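Local coordinates for protein cryptochrome DASH, chloroplastic/mitochondrial (Arabidopsis thaliana, PDB 2IJG) that binds FAD and a methenyltetrahydrofolate antenna, repairs cyclobutane pyrimidine dimers in single-stranded DNA, and may also act as a photoreceptor, at residues V42-F47 and R138-H143; S66-P71 and P220-D225; F98-L103 and G228-L233; A370-P375 and D490-L495; I377-K382 and E463-W468. All coordinates share one frame; numbering follows the deposited sequence.

Interaction 1. Residues V42-F47 and R138-H143; sequences VTILWF and RTVFAH
Arg138 begins the pairing with its backbone: its N donates to Val42 O at 2.8 Å, while its extended side chain leads off toward solvent. From here the chain runs alongside residues 42-46 in the same direction, the two short strand axes 24° apart. Thr139 adds a side-chain link. Its OG1 meets Thr43 OG1 at 3.0 Å in a hydroxyl-to-hydroxyl hydrogen bond, reached because Thr43 carries its hydroxyl anti to the backbone N (chi1 -178°); Thr139 O, meanwhile, accepts from Ile44 N at 2.9 Å. Val140 faces the other side of the sheet, its CG2 packed 3.9 Å from Ile44 CB and its CG1 near Trp46 CB. Phe141 is gripped twice through its backbone: its N donates to Ile44 O at 2.7 Å, and its O receives Trp46 N at 2.8 Å. Its ring turns an edge to Thr43, whose OG1 lies in the ring plane 3.3 Å from CD1, while Leu45 CD2 reaches back toward the Phe141 carbonyl. Ala142 closes the walk, with its CB set obliquely against the six-membered part of the Trp46 indole, 3.5 Å from CE3. This parallel ladder joins the middle strand of the sheet, 42-46, to its neighbour 137-143 in the Rossmann-like alpha/beta domain of photolyases. Helix 57-64 covers the face bearing Leu45 and Phe141, helix 124-134 covers Ile44 and Trp46 on the other, and strand 68-75 continues the sheet beyond 42-46.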
# COMPACT_ATOMS: atom_id res chain seq x y z
N VAL A 42 -18.10 15.47 -22.20
CA VAL A 42 -18.03 14.85 -20.89
C VAL A 42 -17.01 13.73 -20.84
O VAL A 42 -16.76 13.05 -21.83
CB VAL A 42 -19.40 14.27 -20.49
CG1 VAL A 42 -19.30 13.53 -19.17
CG2 VAL A 42 -20.43 15.38 -20.39
N THR A 43 -16.40 13.55 -19.67
CA THR A 43 -15.43 12.48 -19.47
C THR A 43 -15.64 11.88 -18.09
O THR A 43 -16.00 12.58 -17.14
CB THR A 43 -13.98 12.98 -19.56
OG1 THR A 43 -13.08 11.87 -19.40
CG2 THR A 43 -13.69 14.01 -18.47
N ILE A 44 -15.43 10.57 -17.99
CA ILE A 44 -15.59 9.88 -16.72
C ILE A 44 -14.22 9.56 -16.16
O ILE A 44 -13.35 9.06 -16.88
CB ILE A 44 -16.37 8.56 -16.90
CG1 ILE A 44 -17.79 8.86 -17.39
CG2 ILE A 44 -16.39 7.79 -15.57
CD1 ILE A 44 -18.63 7.63 -17.66
N LEU A 45 -14.02 9.87 -14.89
CA LEU A 45 -12.76 9.60 -14.20
C LEU A 45 -13.03 8.45 -13.24
O LEU A 45 -13.72 8.63 -12.23
CB LEU A 45 -12.32 10.84 -13.41
CG LEU A 45 -10.83 11.13 -13.20
CD1 LEU A 45 -10.66 11.70 -11.80
CD2 LEU A 45 -9.98 9.88 -13.36
N TRP A 46 -12.51 7.28 -13.57
CA TRP A 46 -12.68 6.07 -12.76
C TRP A 46 -11.45 5.92 -11.86
O TRP A 46 -10.35 5.67 -12.33
CB TRP A 46 -12.84 4.89 -13.73
CG TRP A 46 -12.70 3.53 -13.15
CD1 TRP A 46 -13.13 3.10 -11.93
CD2 TRP A 46 -12.15 2.39 -13.81
NE1 TRP A 46 -12.89 1.76 -11.78
CE2 TRP A 46 -12.28 1.29 -12.92
CE3 TRP A 46 -11.55 2.18 -15.06
CZ2 TRP A 46 -11.84 0.01 -13.25
CZ3 TRP A 46 -11.12 0.90 -15.39
CH2 TRP A 46 -11.26 -0.17 -14.49
N PHE A 47 -11.65 6.05 -10.55
CA PHE A 47 -10.53 5.99 -9.61
C PHE A 47 -9.72 4.71 -9.34
O PHE A 47 -8.60 4.60 -9.82
CB PHE A 47 -10.95 6.64 -8.28
CG PHE A 47 -10.80 8.14 -8.29
CD1 PHE A 47 -11.84 8.96 -8.71
CD2 PHE A 47 -9.58 8.72 -7.93
CE1 PHE A 47 -11.67 10.34 -8.78
CE2 PHE A 47 -9.40 10.10 -8.00
CZ PHE A 47 -10.45 10.91 -8.42
N ARG A 138 -17.19 10.91 -23.66
CA ARG A 138 -16.29 10.67 -24.77
C ARG A 138 -15.21 9.68 -24.36
O ARG A 138 -14.73 8.89 -25.16
CB ARG A 138 -15.62 11.97 -25.22
CG ARG A 138 -16.53 12.91 -26.00
CD ARG A 138 -15.77 14.12 -26.52
NE ARG A 138 -16.55 14.87 -27.49
CZ ARG A 138 -16.14 15.99 -28.09
NH1 ARG A 138 -14.95 16.50 -27.80
NH2 ARG A 138 -16.92 16.60 -28.97
N THR A 139 -14.83 9.74 -23.09
CA THR A 139 -13.78 8.87 -22.59
C THR A 139 -13.93 8.50 -21.12
O THR A 139 -14.71 9.11 -20.38
CB THR A 139 -12.42 9.54 -22.74
OG1 THR A 139 -12.45 10.81 -22.09
CG2 THR A 139 -12.07 9.73 -24.21
N VAL A 140 -13.17 7.49 -20.72
CA VAL A 140 -13.14 7.04 -19.34
C VAL A 140 -11.66 6.97 -19.00
O VAL A 140 -10.93 6.14 -19.55
CB VAL A 140 -13.75 5.65 -19.15
CG1 VAL A 140 -13.45 5.13 -17.75
CG2 VAL A 140 -15.25 5.70 -19.37
N PHE A 141 -11.21 7.87 -18.12
CA PHE A 141 -9.81 7.90 -17.70
C PHE A 141 -9.62 7.11 -16.40
O PHE A 141 -10.54 7.01 -15.59
CB PHE A 141 -9.33 9.34 -17.47
CG PHE A 141 -9.02 10.08 -18.73
CD1 PHE A 141 -10.01 10.75 -19.44
CD2 PHE A 141 -7.71 10.10 -19.23
CE1 PHE A 141 -9.72 11.42 -20.61
CE2 PHE A 141 -7.41 10.78 -20.41
CZ PHE A 141 -8.42 11.44 -21.10
N ALA A 142 -8.42 6.57 -16.23
CA ALA A 142 -8.08 5.79 -15.04
C ALA A 142 -6.62 5.39 -15.15
O ALA A 142 -6.03 5.47 -16.23
CB ALA A 142 -8.96 4.54 -14.95
N HIS A 143 -6.03 4.95 -14.04
CA HIS A 143 -4.64 4.53 -14.06
C HIS A 143 -4.52 3.07 -14.48
O HIS A 143 -5.40 2.25 -14.21
CB HIS A 143 -3.98 4.72 -12.69
CG HIS A 143 -3.49 6.11 -12.44
ND1 HIS A 143 -4.20 7.03 -11.70
CD2 HIS A 143 -2.36 6.74 -12.83
CE1 HIS A 143 -3.53 8.17 -11.64
NE2 HIS A 143 -2.41 8.02 -12.32

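Interaction 2. Residues S66-P71 and P220-D225; sequences SDTILP and PTPSVD
Pro222, Pro220 and Leu70 bury the most surface here, closely followed by Thr68, and they illustrate how a loop rich in proline can run obliquely against the start of a strand while offering few N-H groups. The carbonyl of Pro220 does the polar work: Ile69 N donates to Pro220 O at 3.0 Å, and Thr68 OG1 adds a weak bond to the same oxygen. The Pro220 ring rests its CD against Asp67 O. The Pro222 ring rests on the strand, with CD 3.1 Å from Ile69 O and 3.7 Å from Leu70 CB; the side chains of Leu70 and Pro222 cross at about a right angle. Because Leu70 holds CG anti to its backbone N (chi1 178°), its CD1 extends on to Val224 CG2, 3.9 Å away. Between the prolines, Thr221 brings its CA within 3.0 Å of Ile69 O in a CA-H...O contact, and its OG1 donates to Pro222 O at 2.8 Å on a lone pair. With an alanine here, the Pro222 carbonyl would probably lose that hydroxyl donor and the loop would be less firmly held in its present bend. The loop thus flanks the start of strand 68-75, whose backbone pairs with strand 42-46; Pro222 also touches Val42 of that strand, and Trp227, further along the loop, packs on Leu70 and Thr221.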
# COMPACT_ATOMS: atom_id res chain seq x y z
N SER A 66 -11.65 17.83 -21.57
CA SER A 66 -13.11 17.88 -21.47
C SER A 66 -13.67 19.23 -21.03
O SER A 66 -12.93 20.17 -20.74
CB SER A 66 -13.59 16.82 -20.49
OG SER A 66 -13.20 17.15 -19.17
N ASP A 67 -15.00 19.30 -20.98
CA ASP A 67 -15.73 20.48 -20.55
C ASP A 67 -16.20 20.22 -19.13
O ASP A 67 -16.11 21.09 -18.26
CB ASP A 67 -16.97 20.70 -21.43
CG ASP A 67 -16.62 21.09 -22.84
OD1 ASP A 67 -17.52 21.04 -23.70
OD2 ASP A 67 -15.45 21.44 -23.10
N THR A 68 -16.72 19.02 -18.91
CA THR A 68 -17.23 18.60 -17.62
C THR A 68 -16.70 17.22 -17.24
O THR A 68 -16.50 16.36 -18.10
CB THR A 68 -18.78 18.61 -17.62
OG1 THR A 68 -19.28 17.73 -16.61
CG2 THR A 68 -19.32 18.20 -18.97
N ILE A 69 -16.48 17.01 -15.94
CA ILE A 69 -15.95 15.74 -15.45
C ILE A 69 -16.89 15.03 -14.48
O ILE A 69 -17.55 15.66 -13.65
CB ILE A 69 -14.61 15.95 -14.72
CG1 ILE A 69 -13.62 16.70 -15.61
CG2 ILE A 69 -14.02 14.60 -14.31
CD1 ILE A 69 -12.32 17.05 -14.92
N LEU A 70 -16.95 13.70 -14.60
CA LEU A 70 -17.77 12.89 -13.71
C LEU A 70 -16.87 11.87 -13.02
O LEU A 70 -16.64 10.77 -13.52
CB LEU A 70 -18.86 12.16 -14.50
CG LEU A 70 -19.75 11.23 -13.66
CD1 LEU A 70 -20.33 12.00 -12.49
CD2 LEU A 70 -20.86 10.66 -14.53
N PRO A 71 -16.31 12.25 -11.85
CA PRO A 71 -15.44 11.33 -11.11
C PRO A 71 -16.26 10.23 -10.46
O PRO A 71 -17.27 10.49 -9.82
CB PRO A 71 -14.74 12.25 -10.11
CG PRO A 71 -15.71 13.36 -9.93
CD PRO A 71 -16.27 13.60 -11.29
N PRO A 220 -16.90 22.15 -14.09
CA PRO A 220 -18.11 21.53 -13.54
C PRO A 220 -18.21 20.02 -13.76
O PRO A 220 -17.41 19.43 -14.49
CB PRO A 220 -19.22 22.26 -14.28
CG PRO A 220 -18.64 22.34 -15.66
CD PRO A 220 -17.18 22.74 -15.41
N THR A 221 -19.19 19.42 -13.10
CA THR A 221 -19.46 17.99 -13.21
C THR A 221 -20.80 17.95 -13.94
O THR A 221 -21.44 18.98 -14.13
CB THR A 221 -19.68 17.33 -11.84
OG1 THR A 221 -20.95 17.74 -11.32
CG2 THR A 221 -18.59 17.73 -10.86
N PRO A 222 -21.23 16.76 -14.37
CA PRO A 222 -22.53 16.72 -15.06
C PRO A 222 -23.61 17.00 -14.01
O PRO A 222 -23.30 17.28 -12.85
CB PRO A 222 -22.60 15.30 -15.59
CG PRO A 222 -21.15 14.95 -15.81
CD PRO A 222 -20.50 15.49 -14.56
N SER A 223 -24.87 16.92 -14.42
CA SER A 223 -25.97 17.18 -13.50
C SER A 223 -26.00 16.16 -12.35
O SER A 223 -25.72 16.52 -11.20
CB SER A 223 -27.30 17.16 -14.26
OG SER A 223 -28.29 17.90 -13.56
N VAL A 224 -26.33 14.91 -12.65
CA VAL A 224 -26.35 13.85 -11.63
C VAL A 224 -27.33 14.10 -10.48
O VAL A 224 -27.13 15.00 -9.67
CB VAL A 224 -24.95 13.66 -11.00
CG1 VAL A 224 -24.99 12.53 -9.97
CG2 VAL A 224 -23.93 13.37 -12.07
N ASP A 225 -28.38 13.28 -10.39
CA ASP A 225 -29.35 13.47 -9.32
C ASP A 225 -29.09 12.66 -8.05
O ASP A 225 -29.84 12.77 -7.08
CB ASP A 225 -30.78 13.21 -9.82
CG ASP A 225 -30.85 12.10 -10.85
OD1 ASP A 225 -30.45 12.34 -12.01
OD2 ASP A 225 -31.29 10.99 -10.50

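Interaction 3. Residues F98-L103 and G228-L233; sequences FLMECL and GDVPTL
A linker segment lying across one side of a helix is the setting for Met100 and Val230, where residues 228-233, without regular secondary structure, pass over helix 93-112 of the alpha/beta domain. No hydrogen bond joins the two segments, and the contact is apolar. Met100 has the most surface buried by it. Its side chain leaves the helix toward the loop and bends at chi2 and chi3, and its end, the SD-CE bond, is directed at Val230 and Pro231, although the modelled separations of CE from them are too short to be trusted in detail. Met100 and Val230 lie alongside each other, pointing opposite ways, with Met100 CB 4.0 Å from Val230 CG1. Helix 93-112 links strand 68-75 to the neighbouring parallel strand 118-121, the beta-alpha-beta crossover from which Rossmann-like domains are built, and the linker closes over the helix on the way to strand 246-247. Further along the loop, Leu233 turns back so that its CD1 comes within 3.9 Å of Met100 CG, the two side chains crossing at a slant. One helical turn on from Met100, Leu103 offers its CB to the other branch of Val230, CG2, at 4.1 Å. Around this patch, Pro231 also touches Leu75 and Leu103 touches Tyr73, both on strand 68-75, while Asp229 forms a salt bridge with Arg107 of helix 93-112.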
# COMPACT_ATOMS: atom_id res chain seq x y z
N PHE A 98 -10.11 1.67 6.38
CA PHE A 98 -9.16 2.64 5.86
C PHE A 98 -9.67 3.14 4.50
O PHE A 98 -9.61 4.33 4.21
CB PHE A 98 -7.78 1.99 5.69
CG PHE A 98 -6.68 2.97 5.39
CD1 PHE A 98 -6.12 3.74 6.41
CD2 PHE A 98 -6.19 3.11 4.10
CE1 PHE A 98 -5.09 4.64 6.14
CE2 PHE A 98 -5.15 4.01 3.82
CZ PHE A 98 -4.60 4.77 4.83
N LEU A 99 -10.18 2.22 3.70
CA LEU A 99 -10.72 2.54 2.37
C LEU A 99 -11.90 3.50 2.46
O LEU A 99 -11.94 4.51 1.75
CB LEU A 99 -11.16 1.27 1.64
CG LEU A 99 -11.88 1.46 0.30
CD1 LEU A 99 -10.97 2.14 -0.70
CD2 LEU A 99 -12.34 0.10 -0.22
N MET A 100 -12.87 3.19 3.32
CA MET A 100 -14.02 4.06 3.47
C MET A 100 -13.55 5.47 3.80
O MET A 100 -14.04 6.45 3.23
CB MET A 100 -14.95 3.54 4.58
CG MET A 100 -15.53 2.16 4.30
SD MET A 100 -15.77 1.82 2.53
CE MET A 100 -17.36 2.39 2.28
N GLU A 101 -12.59 5.58 4.71
CA GLU A 101 -12.05 6.87 5.10
C GLU A 101 -11.38 7.57 3.92
O GLU A 101 -11.49 8.79 3.77
CB GLU A 101 -11.06 6.71 6.25
CG GLU A 101 -11.72 6.54 7.59
CD GLU A 101 -10.76 6.06 8.66
OE1 GLU A 101 -9.56 6.42 8.58
OE2 GLU A 101 -11.21 5.34 9.58
N CYS A 102 -10.70 6.80 3.08
CA CYS A 102 -10.05 7.37 1.91
C CYS A 102 -11.08 7.97 0.95
O CYS A 102 -10.84 9.02 0.36
CB CYS A 102 -9.24 6.31 1.16
SG CYS A 102 -7.73 5.81 1.96
N LEU A 103 -12.21 7.29 0.80
CA LEU A 103 -13.25 7.77 -0.11
C LEU A 103 -13.91 9.03 0.43
O LEU A 103 -14.23 9.95 -0.33
CB LEU A 103 -14.29 6.67 -0.35
CG LEU A 103 -13.73 5.40 -1.00
CD1 LEU A 103 -14.79 4.31 -1.03
CD2 LEU A 103 -13.23 5.71 -2.40
N GLY A 228 -24.74 9.19 -4.60
CA GLY A 228 -24.54 8.04 -3.74
C GLY A 228 -23.85 8.44 -2.45
O GLY A 228 -23.80 9.62 -2.10
N ASP A 229 -23.30 7.47 -1.73
CA ASP A 229 -22.62 7.76 -0.47
C ASP A 229 -21.69 6.62 -0.09
O ASP A 229 -21.77 5.52 -0.64
CB ASP A 229 -23.68 7.98 0.62
CG ASP A 229 -23.12 8.67 1.85
OD1 ASP A 229 -22.04 9.29 1.76
OD2 ASP A 229 -23.78 8.62 2.91
N VAL A 230 -20.79 6.89 0.85
CA VAL A 230 -19.84 5.89 1.32
C VAL A 230 -20.58 4.97 2.30
O VAL A 230 -21.11 5.44 3.30
CB VAL A 230 -18.65 6.57 2.04
CG1 VAL A 230 -17.61 5.54 2.44
CG2 VAL A 230 -18.03 7.62 1.12
N PRO A 231 -20.63 3.65 2.02
CA PRO A 231 -21.29 2.63 2.84
C PRO A 231 -20.67 2.42 4.22
O PRO A 231 -19.50 2.75 4.43
CB PRO A 231 -21.17 1.36 1.98
CG PRO A 231 -21.00 1.89 0.59
CD PRO A 231 -20.08 3.05 0.80
N THR A 232 -21.44 1.83 5.13
CA THR A 232 -20.98 1.58 6.50
C THR A 232 -19.89 0.51 6.66
O THR A 232 -18.95 0.71 7.44
CB THR A 232 -22.15 1.20 7.43
OG1 THR A 232 -23.06 0.32 6.75
CG2 THR A 232 -22.89 2.44 7.89
N LEU A 233 -20.04 -0.61 5.96
CA LEU A 233 -19.11 -1.74 6.00
C LEU A 233 -19.96 -2.99 6.25
O LEU A 233 -19.77 -4.02 5.61
CB LEU A 233 -18.07 -1.59 7.11
CG LEU A 233 -16.62 -1.99 6.83
CD1 LEU A 233 -16.17 -1.52 5.45
CD2 LEU A 233 -15.72 -1.39 7.90

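Interaction 4. Residues A370-P375 and D490-L495; sequences AKTGYP and DTVVPL
The ring of Tyr374 is held between two methyl groups: Thr491 CG2 lies over one face and Leu495 CD2 over the opposite face, each 3.9 Å from the ring centroid and displaced toward the rim, two CH-pi contacts that sandwich the phenol. At the edge sits Val493 O, in the ring plane, and Tyr374 OH donates to it at 2.7 Å, within the plane of that carbonyl. With CG anti to the carbonyl carbon (chi1 -66°), the ring is directed across to 491-495, between Thr491 and Leu495. Upstream, Val492 N donates to Thr372 O at 2.9 Å, and Thr491 CA approaches the same oxygen. Gly373 comes so close to Asp490 and Thr491 that a CB would clash with Asp490 O, and its backbone angles also call for glycine. A water bridges Lys371 O and Asp490 O. Thr372 OG1 accepts from Tyr374 N at 3.2 Å, forming an ST turn just before helix 375-387, for which Tyr374 occupies the N-cap position. The contact thus clasps the connection between helices 361-368 and 375-387, in the alpha-helical FAD-binding domain, to the segment near the end of the modelled chain.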
# COMPACT_ATOMS: atom_id res chain seq x y z
N ALA A 370 -0.64 -15.68 16.55
CA ALA A 370 0.43 -15.23 17.44
C ALA A 370 0.59 -16.14 18.65
O ALA A 370 0.69 -15.66 19.78
CB ALA A 370 0.15 -13.80 17.89
N LYS A 371 0.60 -17.45 18.40
CA LYS A 371 0.76 -18.44 19.46
C LYS A 371 1.80 -19.49 19.06
O LYS A 371 1.56 -20.69 19.20
CB LYS A 371 -0.57 -19.15 19.75
CG LYS A 371 -1.70 -18.25 20.23
CD LYS A 371 -2.91 -19.09 20.59
CE LYS A 371 -4.17 -18.26 20.75
NZ LYS A 371 -4.03 -17.23 21.82
N THR A 372 2.94 -19.04 18.56
CA THR A 372 3.99 -19.96 18.15
C THR A 372 4.93 -20.28 19.30
O THR A 372 5.68 -21.25 19.25
CB THR A 372 4.85 -19.38 17.00
OG1 THR A 372 5.59 -18.25 17.48
CG2 THR A 372 3.96 -18.96 15.85
N GLY A 373 4.90 -19.45 20.34
CA GLY A 373 5.78 -19.67 21.47
C GLY A 373 7.07 -18.87 21.32
O GLY A 373 7.92 -18.89 22.21
N TYR A 374 7.21 -18.19 20.20
CA TYR A 374 8.39 -17.36 19.96
C TYR A 374 7.94 -15.90 19.97
O TYR A 374 7.29 -15.44 19.04
CB TYR A 374 9.04 -17.71 18.62
CG TYR A 374 9.61 -19.10 18.59
CD1 TYR A 374 8.90 -20.16 18.03
CD2 TYR A 374 10.85 -19.38 19.17
CE1 TYR A 374 9.40 -21.46 18.05
CE2 TYR A 374 11.36 -20.67 19.20
CZ TYR A 374 10.63 -21.71 18.64
OH TYR A 374 11.12 -22.99 18.70
N PRO A 375 8.29 -15.17 21.05
CA PRO A 375 7.96 -13.75 21.26
C PRO A 375 8.16 -12.85 20.04
O PRO A 375 7.27 -12.08 19.68
CB PRO A 375 8.87 -13.36 22.42
CG PRO A 375 8.92 -14.63 23.22
CD PRO A 375 9.15 -15.67 22.14
N ASP A 490 4.16 -23.08 25.04
CA ASP A 490 4.95 -24.07 24.32
C ASP A 490 5.26 -23.58 22.91
O ASP A 490 4.48 -22.83 22.32
CB ASP A 490 4.21 -25.40 24.27
CG ASP A 490 5.01 -26.49 23.59
OD1 ASP A 490 6.26 -26.49 23.73
OD2 ASP A 490 4.40 -27.35 22.91
N THR A 491 6.41 -23.98 22.39
CA THR A 491 6.81 -23.61 21.04
C THR A 491 6.18 -24.60 20.07
O THR A 491 6.37 -25.81 20.20
CB THR A 491 8.34 -23.64 20.89
OG1 THR A 491 8.85 -24.88 21.40
CG2 THR A 491 8.97 -22.49 21.66
N VAL A 492 5.43 -24.10 19.10
CA VAL A 492 4.74 -24.95 18.15
C VAL A 492 5.67 -25.76 17.23
O VAL A 492 5.24 -26.74 16.62
CB VAL A 492 3.76 -24.12 17.29
CG1 VAL A 492 4.52 -23.29 16.27
CG2 VAL A 492 2.76 -25.05 16.62
N VAL A 493 6.93 -25.36 17.15
CA VAL A 493 7.88 -26.06 16.30
C VAL A 493 9.29 -25.66 16.70
O VAL A 493 9.49 -24.59 17.27
CB VAL A 493 7.63 -25.69 14.80
CG1 VAL A 493 8.17 -24.29 14.51
CG2 VAL A 493 8.26 -26.71 13.89
N PRO A 494 10.29 -26.52 16.45
CA PRO A 494 11.67 -26.18 16.80
C PRO A 494 12.21 -25.17 15.79
O PRO A 494 11.57 -24.90 14.78
CB PRO A 494 12.40 -27.52 16.69
CG PRO A 494 11.30 -28.54 16.84
CD PRO A 494 10.17 -27.94 16.08
N LEU A 495 13.39 -24.62 16.05
CA LEU A 495 13.98 -23.66 15.13
C LEU A 495 14.94 -24.33 14.14
O LEU A 495 15.44 -25.42 14.41
CB LEU A 495 14.74 -22.57 15.91
CG LEU A 495 13.91 -21.63 16.78
CD1 LEU A 495 14.84 -20.64 17.47
CD2 LEU A 495 12.88 -20.89 15.93
O HOH W 1 2.01 -22.51 21.45

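Interaction 5. Residues I377-K382 and E463-W468; sequences IDANMK and EYVAFW
Ala379 is the first residue of 377-382 to meet helix 463-468, and it shows how a small side chain lets two helices draw close: the short axes approach to 8.7 Å and cross at 55°. Its CB lies 3.5 Å from Tyr464 CE2, 4.1 Å from Val465 CG2 and equally near Trp468 CB, so one methyl rests against three residues of the other helix, while Ala379 O sits over a face of the Trp468 indole. Asn380 crosses the Tyr464 side chain at about a right angle, its amide plane turned 42° from the ring. Asn380 OD1 is 3.2 Å from Tyr464 OH, but the stronger partners lie on helix 375-387 itself: Tyr464 OH bonds Glu383, and Asn380 ND2 donates to Leu376 O. Lys382 ends the walk with CG anti to its backbone N (chi1 -168°) and the rest of the chain extended, which carries NZ to Trp468 O at 2.9 Å, nearly in line with the C=O bond. A leucine in its place would probably leave this carbonyl at the end of the short helix without its charged donor. On the far side of helix 375-387, Ile377 and Met381 meet other helices. Helix 375-387 is thus packed between helix 463-468 on one side and helices 392-405 and 361-368 on the other, within the helical FAD-binding domain, the side chain of Asn380 about 10 Å from the bound FAD.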
# COMPACT_ATOMS: atom_id res chain seq x y z
N ILE A 377 8.22 -13.63 16.98
CA ILE A 377 7.24 -13.98 15.96
C ILE A 377 5.83 -13.56 16.34
O ILE A 377 5.15 -12.90 15.57
CB ILE A 377 7.23 -15.51 15.69
CG1 ILE A 377 8.59 -15.97 15.18
CG2 ILE A 377 6.13 -15.85 14.68
CD1 ILE A 377 9.12 -15.16 14.01
N ASP A 378 5.40 -13.95 17.54
CA ASP A 378 4.06 -13.63 18.00
C ASP A 378 3.80 -12.14 18.12
O ASP A 378 2.70 -11.67 17.80
CB ASP A 378 3.78 -14.32 19.35
CG ASP A 378 3.81 -15.84 19.25
OD1 ASP A 378 3.59 -16.37 18.13
OD2 ASP A 378 4.03 -16.50 20.29
N ALA A 379 4.79 -11.38 18.57
CA ALA A 379 4.62 -9.94 18.71
C ALA A 379 4.26 -9.33 17.35
O ALA A 379 3.31 -8.55 17.23
CB ALA A 379 5.91 -9.32 19.24
N ASN A 380 5.01 -9.70 16.32
CA ASN A 380 4.74 -9.18 14.99
C ASN A 380 3.39 -9.59 14.43
O ASN A 380 2.68 -8.77 13.86
CB ASN A 380 5.85 -9.62 14.04
CG ASN A 380 7.02 -8.69 14.06
OD1 ASN A 380 6.96 -7.59 13.51
ND2 ASN A 380 8.09 -9.10 14.72
N MET A 381 3.02 -10.86 14.60
CA MET A 381 1.75 -11.33 14.09
C MET A 381 0.59 -10.66 14.80
O MET A 381 -0.45 -10.39 14.20
CB MET A 381 1.66 -12.86 14.21
CG MET A 381 2.73 -13.59 13.40
SD MET A 381 2.86 -13.00 11.68
CE MET A 381 1.27 -13.51 11.04
N LYS A 382 0.76 -10.38 16.09
CA LYS A 382 -0.29 -9.72 16.86
C LYS A 382 -0.43 -8.27 16.38
O LYS A 382 -1.54 -7.76 16.23
CB LYS A 382 0.06 -9.75 18.34
CG LYS A 382 -1.09 -9.36 19.27
CD LYS A 382 -0.68 -9.58 20.71
CE LYS A 382 -1.82 -9.38 21.68
NZ LYS A 382 -1.40 -9.81 23.05
N GLU A 463 11.69 -4.51 24.42
CA GLU A 463 10.55 -3.63 24.64
C GLU A 463 9.49 -3.79 23.55
O GLU A 463 8.32 -3.52 23.79
CB GLU A 463 10.98 -2.16 24.77
CG GLU A 463 11.40 -1.49 23.49
CD GLU A 463 11.63 0.01 23.68
OE1 GLU A 463 10.66 0.72 24.04
OE2 GLU A 463 12.77 0.47 23.48
N TYR A 464 9.90 -4.24 22.37
CA TYR A 464 8.93 -4.43 21.30
C TYR A 464 8.04 -5.63 21.64
O TYR A 464 6.82 -5.54 21.61
CB TYR A 464 9.62 -4.70 19.95
CG TYR A 464 8.63 -5.09 18.88
CD1 TYR A 464 7.69 -4.18 18.41
CD2 TYR A 464 8.59 -6.40 18.39
CE1 TYR A 464 6.72 -4.56 17.48
CE2 TYR A 464 7.62 -6.79 17.47
CZ TYR A 464 6.69 -5.87 17.02
OH TYR A 464 5.73 -6.26 16.12
N VAL A 465 8.67 -6.75 21.95
CA VAL A 465 7.93 -7.95 22.29
C VAL A 465 7.07 -7.71 23.53
O VAL A 465 5.94 -8.21 23.63
CB VAL A 465 8.88 -9.14 22.53
CG1 VAL A 465 8.11 -10.30 23.10
CG2 VAL A 465 9.53 -9.55 21.20
N ALA A 466 7.59 -6.93 24.47
CA ALA A 466 6.85 -6.62 25.70
C ALA A 466 5.64 -5.75 25.42
O ALA A 466 4.58 -5.92 26.03
CB ALA A 466 7.77 -5.93 26.70
N PHE A 467 5.78 -4.81 24.50
CA PHE A 467 4.68 -3.93 24.16
C PHE A 467 3.47 -4.72 23.65
O PHE A 467 2.32 -4.37 23.93
CB PHE A 467 5.11 -2.91 23.10
CG PHE A 467 4.02 -1.96 22.69
CD1 PHE A 467 3.71 -0.85 23.46
CD2 PHE A 467 3.26 -2.22 21.55
CE1 PHE A 467 2.66 0.00 23.10
CE2 PHE A 467 2.21 -1.37 21.19
CZ PHE A 467 1.91 -0.26 21.97
N TRP A 468 3.72 -5.79 22.91
CA TRP A 468 2.63 -6.59 22.35
C TRP A 468 2.21 -7.82 23.14
O TRP A 468 1.03 -8.17 23.15
CB TRP A 468 2.95 -7.00 20.91
CG TRP A 468 2.83 -5.85 19.96
CD1 TRP A 468 3.85 -5.12 19.41
CD2 TRP A 468 1.61 -5.25 19.51
NE1 TRP A 468 3.34 -4.10 18.65
CE2 TRP A 468 1.97 -4.15 18.70
CE3 TRP A 468 0.25 -5.53 19.71
CZ2 TRP A 468 1.02 -3.33 18.09
CZ3 TRP A 468 -0.69 -4.71 19.11
CH2 TRP A 468 -0.31 -3.62 18.31

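In the fold
From the N terminus, interaction 1 closes the first long loop by pairing strand 42-46 with 137-143. Interactions 2 and 3 open inside that loop, on strand 68-75 and the following helix 93-112, but close beyond it, so both cross interaction 1. They also cross each other, as their second segments follow in turn along one linker. Interactions 1 and 2 meet in the same sheet, where Thr43 O pairs with Leu70 N. On the opposite side of the chain's centre, interaction 5 nests within the loop closed by interaction 4, and Asp378 joins them by bonding the backbone of Thr372 and Gly373. The first three tie together the alpha/beta domain and the linker that follows it, the last two parts of the helical domain.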